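Local atomic coordinates of oxidoreductase, putative (PDB entry 6SKX), a protein that probably catalyses the NADPH-dependent reductive amination of carbonyl compounds to amines, by reduction of an imine. Residues 97-102 / 157-162; 183-188 / 196-201. All blocks are in the same frame, centred on the assembly; numbering follows the deposited sequence.

Contact 1 of 2, residues 97-102 / 157-162; sequences QARKLS and GEDAGT
The type I beta turn from Asp159 to Thr162, which leads from the nucleotide-binding domain into the long helix 162-188, is tied to helix 95-106 by a salt bridge between Arg99 and Asp159. The guanidinium grips the carboxylate side-on: Arg99 NE donates to the syn lone pair of Asp159 OD1 at 2.9 Å, and Arg99 NH2 reaches Asp159 OD2 at 2.9 Å from above the carboxylate plane. The two planes stand 55° apart, so the bidentate pair is not coplanar. Asp159 has CG anti to its own N (chi1 -175°), which leaves OD1 able also to accept the capping bond from Gly161 N at 2.9 Å. One face of the guanidinium lies against Gly161 CA.

Beside the ion pair the packing is close. Ala98 CB touches Ala160 O at 3.3 Å, and Ser102 CB meets Ala160 CB at 3.7 Å. Strand 111-118 also touches the helix here, His114 against Ala98 and Tyr112 against Ser102. Asp159 OD1 thus has two N-H donors, one from the helix side chain and one from the turn backbone, an environment that would be expected to stabilise the charged carboxylate and to fix its rotation.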
loop_
_atom_site.group_PDB
_atom_site.type_symbol
_atom_site.label_atom_id
_atom_site.label_comp_id
_atom_site.label_asym_id
_atom_site.label_seq_id
_atom_site.Cartn_x
_atom_site.Cartn_y
_atom_site.Cartn_z
ATOM N N GLN A 97 16.430 15.525 -15.505
ATOM C CA GLN A 97 16.972 16.703 -14.775
ATOM C C GLN A 97 18.385 16.403 -14.211
ATOM O O GLN A 97 19.282 17.285 -14.282
ATOM C CB GLN A 97 15.994 17.101 -13.673
ATOM C CG GLN A 97 14.760 17.856 -14.149
ATOM C CD GLN A 97 13.788 18.097 -13.013
ATOM O OE1 GLN A 97 13.902 17.511 -11.941
ATOM N NE2 GLN A 97 12.805 18.958 -13.229
ATOM N N ALA A 98 18.603 15.199 -13.686
ATOM C CA ALA A 98 19.872 14.760 -13.066
ATOM C C ALA A 98 20.953 14.514 -14.133
ATOM O O ALA A 98 22.158 14.673 -13.806
ATOM C CB ALA A 98 19.640 13.507 -12.259
ATOM N N ARG A 99 20.581 14.024 -15.319
ATOM C CA ARG A 99 21.558 13.786 -16.415
ATOM C C ARG A 99 22.100 15.138 -16.910
ATOM O O ARG A 99 23.317 15.223 -17.080
ATOM C CB ARG A 99 20.920 12.967 -17.535
ATOM C CG ARG A 99 20.881 11.480 -17.233
ATOM C CD ARG A 99 19.809 10.768 -18.034
ATOM N NE ARG A 99 19.728 9.388 -17.572
ATOM C CZ ARG A 99 18.605 8.682 -17.450
ATOM N NH1 ARG A 99 17.428 9.202 -17.778
ATOM N NH2 ARG A 99 18.673 7.441 -16.998
ATOM N N LYS A 100 21.226 16.147 -17.049
ATOM C CA LYS A 100 21.532 17.503 -17.592
ATOM C C LYS A 100 22.404 18.281 -16.592
ATOM O O LYS A 100 23.431 18.862 -17.016
ATOM C CB LYS A 100 20.230 18.237 -17.965
ATOM C CG LYS A 100 19.584 17.724 -19.262
ATOM C CD LYS A 100 18.136 18.131 -19.514
ATOM N N LEU A 101 22.028 18.285 -15.312
ATOM C CA LEU A 101 22.828 18.921 -14.236
ATOM C C LEU A 101 24.210 18.243 -14.156
ATOM O O LEU A 101 25.218 18.945 -14.098
ATOM C CB LEU A 101 22.062 18.790 -12.924
ATOM C CG LEU A 101 21.927 20.058 -12.095
ATOM C CD1 LEU A 101 21.560 21.244 -12.962
ATOM C CD2 LEU A 101 20.877 19.865 -11.015
ATOM N N SER A 102 24.273 16.915 -14.172
ATOM C CA SER A 102 25.559 16.182 -14.161
ATOM C C SER A 102 26.457 16.717 -15.277
ATOM O O SER A 102 27.625 17.020 -14.972
ATOM C CB SER A 102 25.357 14.705 -14.298
ATOM O OG SER A 102 26.603 14.039 -14.297
ATOM N N GLY A 157 25.111 2.482 -9.786
ATOM C CA GLY A 157 25.768 2.611 -11.108
ATOM C C GLY A 157 26.018 4.050 -11.546
ATOM O O GLY A 157 25.623 4.998 -10.820
ATOM N N GLU A 158 26.596 4.190 -12.744
ATOM C CA GLU A 158 27.320 5.378 -13.265
ATOM C C GLU A 158 26.371 6.406 -13.881
ATOM O O GLU A 158 26.794 7.566 -14.029
ATOM C CB GLU A 158 28.315 4.927 -14.330
ATOM C CG GLU A 158 29.441 4.081 -13.775
ATOM C CD GLU A 158 30.733 4.199 -14.576
ATOM O OE1 GLU A 158 31.042 5.321 -15.082
ATOM O OE2 GLU A 158 31.443 3.177 -14.673
ATOM N N ASP A 159 25.173 5.996 -14.292
ATOM C CA ASP A 159 24.166 6.921 -14.872
ATOM C C ASP A 159 23.633 7.801 -13.733
ATOM O O ASP A 159 23.063 7.256 -12.748
ATOM C CB ASP A 159 23.054 6.145 -15.590
ATOM C CG ASP A 159 22.025 6.994 -16.317
ATOM O OD1 ASP A 159 21.852 8.182 -15.961
ATOM O OD2 ASP A 159 21.403 6.459 -17.258
ATOM N N ALA A 160 23.765 9.117 -13.887
ATOM C CA ALA A 160 23.419 10.121 -12.861
ATOM C C ALA A 160 21.902 10.120 -12.615
ATOM O O ALA A 160 21.466 10.823 -11.705
ATOM C CB ALA A 160 23.948 11.482 -13.271
ATOM N N GLY A 161 21.113 9.396 -13.415
ATOM C CA GLY A 161 19.635 9.432 -13.327
ATOM C C GLY A 161 19.042 8.157 -12.733
ATOM O O GLY A 161 17.835 8.162 -12.420
ATOM N N THR A 162 19.819 7.085 -12.591
ATOM C CA THR A 162 19.315 5.784 -12.059
ATOM C C THR A 162 18.721 5.993 -10.649
ATOM O O THR A 162 17.652 5.408 -10.352
ATOM C CB THR A 162 20.440 4.756 -12.097
ATOM O OG1 THR A 162 20.912 4.684 -13.444
ATOM C CG2 THR A 162 20.026 3.395 -11.574
#

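Contact 2 of 2, residues 183-188 / 196-201; sequences HATALV and KFMDLL
Phe197 O is gripped by two backbone donors, Leu201 N at 3.0 Å and Leu200 N at 2.7 Å. The second bond spans only three residues, as does that from Asp199 N to Lys196 O, and marks the kink in helix 194-221 where the N atoms of 199 and 200 miss the usual bond to the turn before.

Across the contact the side chain of Phe197 does most of the work. With CG anti to the backbone N (chi1 -175°), the ring extends toward helix 183-188 and is met on three sides. Val188 CG1 lies 3.9 Å from the centroid of the Phe197 ring and 12° off its normal, a CH-pi contact over the face. Leu201 CB, from the same segment as the ring, sits over the opposite face toward the rim. In the ring plane, Ala184 CB abuts Phe197 CE2 at 3.8 Å; Ala184 CB also lies 4.3 Å from Leu201 CD1, to one side of the ring contact. Met198, its chain bent at the last two torsions, brings CE to 3.8 Å from Thr185 OG1, a hydroxyl already hydrogen-bonded to Phe181 O one turn earlier.

The short segments run at 129° to each other, their axes 11.1 Å apart, so the pair is two consecutive helices joined by a short loop, packed at a steep angle at the end of helix 162-188. His183 and Leu187 touch helix 231-248, while Ala184 packs on Ala169 of the second subunit, and Met198 on Ala216 of that same subunit.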
loop_
_atom_site.group_PDB
_atom_site.type_symbol
_atom_site.label_atom_id
_atom_site.label_comp_id
_atom_site.label_asym_id
_atom_site.label_seq_id
_atom_site.Cartn_x
_atom_site.Cartn_y
_atom_site.Cartn_z
ATOM N N HIS A 183 -9.025 5.476 1.085
ATOM C CA HIS A 183 -10.268 4.799 0.600
ATOM C C HIS A 183 -10.839 3.955 1.741
ATOM O O HIS A 183 -12.046 4.048 1.971
ATOM C CB HIS A 183 -10.006 3.953 -0.661
ATOM C CG HIS A 183 -11.218 3.505 -1.406
ATOM N ND1 HIS A 183 -11.121 2.857 -2.644
ATOM C CD2 HIS A 183 -12.541 3.580 -1.110
ATOM C CE1 HIS A 183 -12.335 2.556 -3.078
ATOM N NE2 HIS A 183 -13.235 3.026 -2.166
ATOM N N ALA A 184 -9.974 3.238 2.474
ATOM C CA ALA A 184 -10.348 2.295 3.554
ATOM C C ALA A 184 -10.876 3.054 4.772
ATOM O O ALA A 184 -11.961 2.675 5.267
ATOM C CB ALA A 184 -9.163 1.437 3.930
ATOM N N THR A 185 -10.114 4.039 5.270
ATOM C CA THR A 185 -10.490 4.841 6.467
ATOM C C THR A 185 -11.799 5.606 6.208
ATOM O O THR A 185 -12.623 5.703 7.122
ATOM C CB THR A 185 -9.350 5.752 6.920
ATOM O OG1 THR A 185 -8.215 4.928 7.186
ATOM C CG2 THR A 185 -9.703 6.518 8.177
ATOM N N ALA A 186 -12.041 6.059 4.988
ATOM C CA ALA A 186 -13.264 6.816 4.653
ATOM C C ALA A 186 -14.476 5.875 4.661
ATOM O O ALA A 186 -15.520 6.229 5.256
ATOM C CB ALA A 186 -13.086 7.480 3.315
ATOM N N LEU A 187 -14.366 4.737 3.977
ATOM C CA LEU A 187 -15.490 3.779 3.782
ATOM C C LEU A 187 -16.093 3.351 5.134
ATOM O O LEU A 187 -17.321 3.122 5.211
ATOM C CB LEU A 187 -14.961 2.569 3.003
ATOM C CG LEU A 187 -16.005 1.800 2.212
ATOM C CD1 LEU A 187 -16.943 2.758 1.508
ATOM C CD2 LEU A 187 -15.339 0.867 1.221
ATOM N N VAL A 188 -15.276 3.317 6.181
ATOM C CA VAL A 188 -15.589 2.670 7.485
ATOM C C VAL A 188 -15.827 3.738 8.567
ATOM O O VAL A 188 -16.260 3.348 9.680
ATOM C CB VAL A 188 -14.424 1.723 7.832
ATOM C CG1 VAL A 188 -13.467 2.317 8.865
ATOM C CG2 VAL A 188 -14.909 0.348 8.247
ATOM N N LYS A 196 -8.913 3.114 15.841
ATOM C CA LYS A 196 -9.385 1.755 16.233
ATOM C C LYS A 196 -9.246 0.832 15.019
ATOM O O LYS A 196 -8.808 -0.308 15.211
ATOM C CB LYS A 196 -10.835 1.776 16.749
ATOM C CG LYS A 196 -11.226 0.591 17.624
ATOM N N PHE A 197 -9.621 1.321 13.833
ATOM C CA PHE A 197 -9.563 0.597 12.533
ATOM C C PHE A 197 -8.132 0.133 12.248
ATOM O O PHE A 197 -7.947 -1.012 11.782
ATOM C CB PHE A 197 -10.051 1.480 11.390
ATOM C CG PHE A 197 -10.131 0.786 10.051
ATOM C CD1 PHE A 197 -10.799 -0.422 9.911
ATOM C CD2 PHE A 197 -9.578 1.364 8.914
ATOM C CE1 PHE A 197 -10.882 -1.053 8.677
ATOM C CE2 PHE A 197 -9.676 0.741 7.676
ATOM C CZ PHE A 197 -10.325 -0.466 7.558
ATOM N N MET A 198 -7.140 0.980 12.554
ATOM C CA MET A 198 -5.707 0.639 12.371
ATOM C C MET A 198 -5.403 -0.735 13.008
ATOM O O MET A 198 -4.488 -1.402 12.505
ATOM C CB MET A 198 -4.782 1.718 12.957
ATOM C CG MET A 198 -4.792 3.042 12.186
ATOM S SD MET A 198 -4.486 2.926 10.388
ATOM C CE MET A 198 -6.167 3.003 9.783
ATOM N N ASP A 199 -6.145 -1.161 14.037
ATOM C CA ASP A 199 -5.959 -2.486 14.697
ATOM C C ASP A 199 -6.180 -3.601 13.662
ATOM O O ASP A 199 -5.511 -4.633 13.783
ATOM C CB ASP A 199 -6.890 -2.681 15.907
ATOM C CG ASP A 199 -6.515 -1.909 17.166
ATOM O OD1 ASP A 199 -5.330 -1.625 17.367
ATOM O OD2 ASP A 199 -7.415 -1.624 17.952
ATOM N N LEU A 200 -7.082 -3.391 12.696
ATOM C CA LEU A 200 -7.364 -4.337 11.588
ATOM C C LEU A 200 -6.490 -4.014 10.367
ATOM O O LEU A 200 -5.963 -4.973 9.773
ATOM C CB LEU A 200 -8.854 -4.244 11.225
ATOM C CG LEU A 200 -9.833 -4.533 12.369
ATOM C CD1 LEU A 200 -11.272 -4.329 11.925
ATOM C CD2 LEU A 200 -9.643 -5.947 12.898
ATOM N N LEU A 201 -6.319 -2.738 9.989
ATOM C CA LEU A 201 -5.696 -2.394 8.676
ATOM C C LEU A 201 -4.194 -2.729 8.687
ATOM O O LEU A 201 -3.670 -3.235 7.675
ATOM C CB LEU A 201 -5.956 -0.915 8.315
ATOM C CG LEU A 201 -5.438 -0.443 6.952
ATOM C CD1 LEU A 201 -6.185 -1.097 5.804
ATOM C CD2 LEU A 201 -5.557 1.085 6.820
#

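In the fold
The two contacts are related through helix 162-188: contact 1 secures the turn that leads into it, and contact 2 packs its last turns against the next helix. Their centres are 41 Å apart, on opposite sides of the chain's centre, with nearest atoms about 29 Å apart. Chemistry follows place. Contact 1, partly buried at the edge of the Rossmann-type domain, joins a helix to a loop through a charged pair with small residues beside it. Contact 2 lies in the helical C-terminal domain; its touching residues are all buried and meet mainly through apolar side chains, and ten of its residues lie within reach of the second subunit, against one in contact 1.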